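Local coordinates for BRO1 protein (Saccharomyces cerevisiae, PDB 1ZB1) that sorts cargo proteins into multivesicular bodies and recruits the deubiquitinase DOA4 to endosomes, here represented by its Bro1 domain, at residues L52-L55 / R56-N60; G61-A64 / P65-S69; L118-E121 / K122-L126. One frame throughout, in Å; residues are numbered along the deposited sequence.

The three contacts lie in one part of the Bro1 domain, on or beside three helices, successive in the chain apart from the two strands before the third. Contact 1 covers the last turns of helix 46-58 and the residues just after them. Contact 2 is the loop that follows and the first turn of helix 65-86, with its centre about 11 Å from that of contact 1. The two meet where Leu68 CD1 packs 3.5 Å from Asn58 O. Contact 3 is the start of helix 118-139. It is tied to contact 1 by a salt bridge, Arg56 NE to Glu121 OE2 at 2.7 Å. Contacts 2 and 3 do not touch; their nearest atoms are about 8 Å apart.

Contact 1: residues L52-L55 / R56-N60; sequences LDHL and RNNAN
His54 and Asn58 meet one turn apart on the helix. The amide nitrogen of Asn58 sits over the centre of the imidazole ring, with ND2 3.6 Å above the ring plane. The ring and amide planes are 59° apart, so this is not a flat stack. Both first torsions help. His54 turns its CG anti to the backbone N (chi1 -162°), while Asn58 has CG beside its own N (chi1 -71°). One residue back on each turn, Asp53 OD2 lies 3.8 Å from Asn57 ND2, and their carboxylate and amide planes are almost perpendicular.

Beneath these side chains runs the helical backbone ladder. Asn58 N gives a bond of 2.9 Å to His54 O. Arg56 N bonds to Leu52 O at 3.1 Å. Asn57 N to Asp53 O and Ala59 N to Leu55 O are both weak. Past the last of these, Asn60 folds its side chain back and ND2 donates to Arg56 O at 3.0 Å. This bond serves a carbonyl near the end of the helix.

The charged ends look elsewhere. Asp53 forms a salt bridge with Lys20 and accepts from Trp23 N. Arg56 runs extended to Glu121 of helix 118-139, its salt-bridge partner. Leu52 packs on Tyr75 and Phe78 of helix 65-86, and Arg56 also touches Trp99 of strand 97-100.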
# COMPACT_ATOMS: atom_id res chain seq x y z
N LEU A 52 -27.44 -10.18 -5.50
CA LEU A 52 -26.11 -10.64 -5.12
C LEU A 52 -25.28 -10.96 -6.36
O LEU A 52 -24.11 -10.60 -6.44
CB LEU A 52 -26.21 -11.90 -4.27
CG LEU A 52 -24.90 -12.69 -4.07
CD1 LEU A 52 -23.96 -11.92 -3.13
CD2 LEU A 52 -25.22 -14.06 -3.49
N ASP A 53 -25.88 -11.66 -7.32
CA ASP A 53 -25.17 -12.02 -8.55
C ASP A 53 -24.72 -10.75 -9.26
O ASP A 53 -23.62 -10.68 -9.82
CB ASP A 53 -26.09 -12.83 -9.47
CG ASP A 53 -25.36 -13.40 -10.67
OD1 ASP A 53 -24.48 -14.26 -10.48
OD2 ASP A 53 -25.67 -12.98 -11.81
N HIS A 54 -25.57 -9.73 -9.22
CA HIS A 54 -25.26 -8.45 -9.86
C HIS A 54 -24.14 -7.73 -9.09
O HIS A 54 -23.23 -7.14 -9.69
CB HIS A 54 -26.51 -7.58 -9.89
CG HIS A 54 -26.43 -6.45 -10.87
ND1 HIS A 54 -27.12 -5.27 -10.70
CD2 HIS A 54 -25.77 -6.34 -12.04
CE1 HIS A 54 -26.88 -4.47 -11.73
NE2 HIS A 54 -26.06 -5.10 -12.56
N LEU A 55 -24.21 -7.78 -7.76
CA LEU A 55 -23.21 -7.13 -6.91
C LEU A 55 -21.80 -7.64 -7.22
O LEU A 55 -20.88 -6.85 -7.37
CB LEU A 55 -23.54 -7.36 -5.44
CG LEU A 55 -22.51 -6.88 -4.41
CD1 LEU A 55 -22.35 -5.36 -4.51
CD2 LEU A 55 -22.96 -7.29 -3.00
N ARG A 56 -21.65 -8.96 -7.34
CA ARG A 56 -20.33 -9.52 -7.64
C ARG A 56 -19.84 -9.06 -9.01
O ARG A 56 -18.66 -8.78 -9.20
CB ARG A 56 -20.35 -11.06 -7.60
CG ARG A 56 -18.96 -11.70 -7.86
CD ARG A 56 -19.00 -13.23 -7.81
NE ARG A 56 -17.68 -13.84 -7.64
CZ ARG A 56 -16.78 -14.01 -8.60
NH1 ARG A 56 -17.04 -13.62 -9.85
NH2 ARG A 56 -15.61 -14.56 -8.32
N ASN A 57 -20.75 -8.99 -9.98
CA ASN A 57 -20.32 -8.53 -11.29
C ASN A 57 -19.87 -7.08 -11.19
O ASN A 57 -18.86 -6.70 -11.80
CB ASN A 57 -21.45 -8.70 -12.32
CG ASN A 57 -21.65 -10.15 -12.72
OD1 ASN A 57 -20.68 -10.88 -12.93
ND2 ASN A 57 -22.90 -10.57 -12.85
N ASN A 58 -20.57 -6.27 -10.40
CA ASN A 58 -20.18 -4.86 -10.25
C ASN A 58 -18.90 -4.64 -9.45
O ASN A 58 -18.28 -3.58 -9.53
CB ASN A 58 -21.33 -4.04 -9.65
CG ASN A 58 -22.48 -3.86 -10.63
OD1 ASN A 58 -22.29 -3.93 -11.84
ND2 ASN A 58 -23.68 -3.61 -10.10
N ALA A 59 -18.49 -5.63 -8.66
CA ALA A 59 -17.26 -5.51 -7.88
C ALA A 59 -16.08 -5.85 -8.79
O ALA A 59 -14.91 -5.71 -8.40
CB ALA A 59 -17.29 -6.46 -6.70
N ASN A 60 -16.38 -6.28 -10.00
CA ASN A 60 -15.33 -6.68 -10.92
C ASN A 60 -15.47 -6.12 -12.33
O ASN A 60 -14.96 -6.71 -13.29
CB ASN A 60 -15.26 -8.21 -10.94
CG ASN A 60 -14.79 -8.77 -9.60
OD1 ASN A 60 -13.60 -8.70 -9.27
ND2 ASN A 60 -15.72 -9.31 -8.82

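Contact 2: residues G61-A64 / P65-S69; sequences GELA and PSSLS
Leu63 lies over the side chain of Ser67 at the start of helix 65-86. Both of its methyls reach the serine hydroxyl: CD1 is 3.7 Å from Ser67 OG and CD2 is 3.8 Å away. Closer to the backbone, Leu63 CB meets Leu68 CB at 4.1 Å. With CG of Leu63 beside its own N (chi1 -72°), the branch is carried across Ser67, while Ser67 holds OG anti to its N.

Leu68 also reaches the loop at Gly61 and Ala64, besides Leu63. Its CB is 3.3 Å from Ala64 O, and its CD1 lies 4.0 Å from Gly61 O.

Ala64 is the N-cap residue. Its carbonyl accepts from Leu68 N at 2.7 Å, with an N-H...O angle of 162°. The donor approaches nearly end-on to the carbonyl, and the bond closes the first turn of the helix. Ser69 N then bonds to Pro65 O, which carries the pattern on. Pro65 is the first residue after the cap, where its lack of an N-H costs no helical hydrogen bond. The Ala64-Pro65 linkage brings Pro65 CD within 3.4 Å of Ala64 CB, a tight spacing for two carbons. Beyond this stretch, Pro65 touches Ile136 and Glu139 of helix 118-139, and Leu68 touches Ile132.

The chemistry is thus mixed. The clear hydrogen bond between loop and turn is the short one from Leu68 N to Ala64 O. Around it the contact is van der Waals in kind: leucine carbons pack on a hydroxyl, on carbonyl oxygens and, at CB, on each other.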
# COMPACT_ATOMS: atom_id res chain seq x y z
N GLY A 61 -16.12 -4.96 -12.43
CA GLY A 61 -16.33 -4.36 -13.74
C GLY A 61 -15.69 -2.99 -13.96
O GLY A 61 -14.64 -2.67 -13.39
N GLU A 62 -16.37 -2.17 -14.77
CA GLU A 62 -15.87 -0.84 -15.14
C GLU A 62 -16.20 0.37 -14.26
O GLU A 62 -15.98 1.51 -14.68
CB GLU A 62 -16.33 -0.54 -16.57
CG GLU A 62 -16.05 -1.64 -17.58
CD GLU A 62 -16.63 -1.33 -18.96
OE1 GLU A 62 -16.18 -0.35 -19.59
OE2 GLU A 62 -17.54 -2.07 -19.40
N LEU A 63 -16.71 0.16 -13.05
CA LEU A 63 -17.03 1.29 -12.17
C LEU A 63 -15.80 2.12 -11.79
O LEU A 63 -14.68 1.61 -11.77
CB LEU A 63 -17.72 0.80 -10.90
CG LEU A 63 -19.16 0.31 -11.03
CD1 LEU A 63 -19.62 -0.31 -9.70
CD2 LEU A 63 -20.06 1.49 -11.42
N ALA A 64 -16.02 3.40 -11.48
CA ALA A 64 -14.93 4.29 -11.08
C ALA A 64 -14.40 3.79 -9.73
O ALA A 64 -15.13 3.14 -8.99
CB ALA A 64 -15.44 5.73 -10.96
N PRO A 65 -13.14 4.10 -9.40
CA PRO A 65 -12.52 3.66 -8.14
C PRO A 65 -13.34 3.68 -6.84
O PRO A 65 -13.47 2.64 -6.19
CB PRO A 65 -11.27 4.51 -8.06
CG PRO A 65 -10.86 4.62 -9.50
CD PRO A 65 -12.20 4.92 -10.18
N SER A 66 -13.87 4.83 -6.45
CA SER A 66 -14.63 4.87 -5.20
C SER A 66 -15.89 4.01 -5.23
O SER A 66 -16.23 3.36 -4.24
CB SER A 66 -14.98 6.31 -4.82
OG SER A 66 -13.81 6.97 -4.35
N SER A 67 -16.57 4.00 -6.38
CA SER A 67 -17.78 3.21 -6.54
C SER A 67 -17.42 1.71 -6.61
O SER A 67 -18.12 0.87 -6.04
CB SER A 67 -18.51 3.64 -7.82
OG SER A 67 -19.78 3.00 -7.95
N LEU A 68 -16.33 1.39 -7.30
CA LEU A 68 -15.85 0.01 -7.42
C LEU A 68 -15.49 -0.52 -6.02
O LEU A 68 -15.79 -1.66 -5.68
CB LEU A 68 -14.62 -0.05 -8.33
CG LEU A 68 -14.05 -1.45 -8.62
CD1 LEU A 68 -15.05 -2.25 -9.45
CD2 LEU A 68 -12.73 -1.31 -9.37
N SER A 69 -14.85 0.33 -5.23
CA SER A 69 -14.45 -0.00 -3.85
C SER A 69 -15.69 -0.35 -3.02
O SER A 69 -15.74 -1.37 -2.32
CB SER A 69 -13.72 1.20 -3.23
OG SER A 69 -13.45 1.00 -1.86

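Contact 3: residues L118-E121 / K122-L126; sequences LAFE and KSCTL
The first turns of helix 118-139, just after strand 112-115, hold a Cys sulfur-aromatic contact. Cys124 SG sits over one face of the Phe120 ring, 4.2 Å from its centroid and 28° off the ring normal. It lies nearer one side of the ring, with CE1 of Phe120 the closest atom at 3.8 Å. The two torsions bring the groups together. Phe120 has CG anti to its N (chi1 -177°), and Cys124 keeps SG beside its own N (chi1 -73°). The ring also meets Trp99 edge-to-face, and Cys124 touches Trp99 as well.

Hydroxyl groups return to the backbone one turn earlier. Thr125 OG1 donates to Glu121 O at 2.9 Å. Thr125 N bonds to the same oxygen at 3.1 Å. The two donors come from opposite faces of the carbonyl plane, so this buried oxygen is gripped twice. Ser123 OG lies 2.9 Å from Ala119 O and 3.0 Å from Phe120 O; the single hydroxyl hydrogen could go to either carbonyl, and the geometry does not say which. Ser123 N bonds to Ala119 O in the regular helical way.

Within the helix, Lys122 runs its first carbons along Leu118 O, with CG 3.3 Å from that oxygen. Leu118 O also accepts from Lys122 N at 2.8 Å. This helix belongs to the largely helical Bro1 domain and packs against helix 65-86 and strand 97-100: the Lys122 chain bends at chi3, NZ forms a salt bridge with Glu80, and the lysine makes a cation-pi contact with Tyr83. Glu121 is buried too, and its carboxylate accepts hydrogen bonds from Trp99 NE1 and Tyr75 OH, which probably help stabilise its charged form.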
# COMPACT_ATOMS: atom_id res chain seq x y z
N LEU A 118 -14.62 -20.36 1.10
CA LEU A 118 -14.98 -18.96 1.20
C LEU A 118 -13.71 -18.12 1.42
O LEU A 118 -13.65 -16.97 0.99
CB LEU A 118 -15.98 -18.74 2.34
CG LEU A 118 -17.35 -19.43 2.13
CD1 LEU A 118 -18.28 -19.13 3.30
CD2 LEU A 118 -17.97 -18.94 0.82
N ALA A 119 -12.70 -18.71 2.06
CA ALA A 119 -11.44 -18.00 2.31
C ALA A 119 -10.77 -17.57 1.00
O ALA A 119 -10.14 -16.50 0.95
CB ALA A 119 -10.48 -18.89 3.11
N PHE A 120 -10.89 -18.38 -0.04
CA PHE A 120 -10.29 -18.05 -1.33
C PHE A 120 -11.02 -16.83 -1.93
O PHE A 120 -10.38 -15.84 -2.31
CB PHE A 120 -10.40 -19.25 -2.29
CG PHE A 120 -9.74 -19.03 -3.64
CD1 PHE A 120 -8.41 -18.63 -3.73
CD2 PHE A 120 -10.45 -19.26 -4.82
CE1 PHE A 120 -7.79 -18.46 -4.97
CE2 PHE A 120 -9.83 -19.10 -6.07
CZ PHE A 120 -8.50 -18.70 -6.15
N GLU A 121 -12.35 -16.89 -1.99
CA GLU A 121 -13.15 -15.79 -2.53
C GLU A 121 -12.92 -14.50 -1.71
O GLU A 121 -12.78 -13.41 -2.27
CB GLU A 121 -14.64 -16.17 -2.56
CG GLU A 121 -15.58 -15.08 -3.13
CD GLU A 121 -15.64 -15.05 -4.66
OE1 GLU A 121 -14.65 -15.41 -5.32
OE2 GLU A 121 -16.69 -14.64 -5.21
N LYS A 122 -12.85 -14.65 -0.38
CA LYS A 122 -12.61 -13.51 0.51
C LYS A 122 -11.24 -12.88 0.31
O LYS A 122 -11.13 -11.67 0.11
CB LYS A 122 -12.72 -13.95 1.98
CG LYS A 122 -14.13 -14.07 2.52
CD LYS A 122 -14.17 -14.81 3.86
CE LYS A 122 -13.24 -14.17 4.89
NZ LYS A 122 -13.35 -14.83 6.23
N SER A 123 -10.19 -13.69 0.39
CA SER A 123 -8.83 -13.19 0.24
C SER A 123 -8.61 -12.46 -1.08
O SER A 123 -7.99 -11.39 -1.11
CB SER A 123 -7.81 -14.34 0.39
OG SER A 123 -7.99 -15.33 -0.60
N CYS A 124 -9.13 -13.02 -2.17
CA CYS A 124 -8.95 -12.39 -3.48
C CYS A 124 -9.70 -11.04 -3.55
O CYS A 124 -9.18 -10.06 -4.09
CB CYS A 124 -9.43 -13.33 -4.59
SG CYS A 124 -8.30 -14.73 -4.88
N THR A 125 -10.91 -11.01 -3.01
CA THR A 125 -11.69 -9.78 -2.99
C THR A 125 -10.97 -8.70 -2.16
O THR A 125 -10.89 -7.54 -2.56
CB THR A 125 -13.10 -10.04 -2.40
OG1 THR A 125 -13.85 -10.87 -3.30
CG2 THR A 125 -13.83 -8.73 -2.18
N LEU A 126 -10.45 -9.08 -0.99
CA LEU A 126 -9.76 -8.12 -0.13
C LEU A 126 -8.46 -7.62 -0.77
O LEU A 126 -8.04 -6.48 -0.56
CB LEU A 126 -9.49 -8.73 1.25
CG LEU A 126 -8.69 -7.88 2.25
CD1 LEU A 126 -9.29 -6.48 2.38
CD2 LEU A 126 -8.69 -8.59 3.60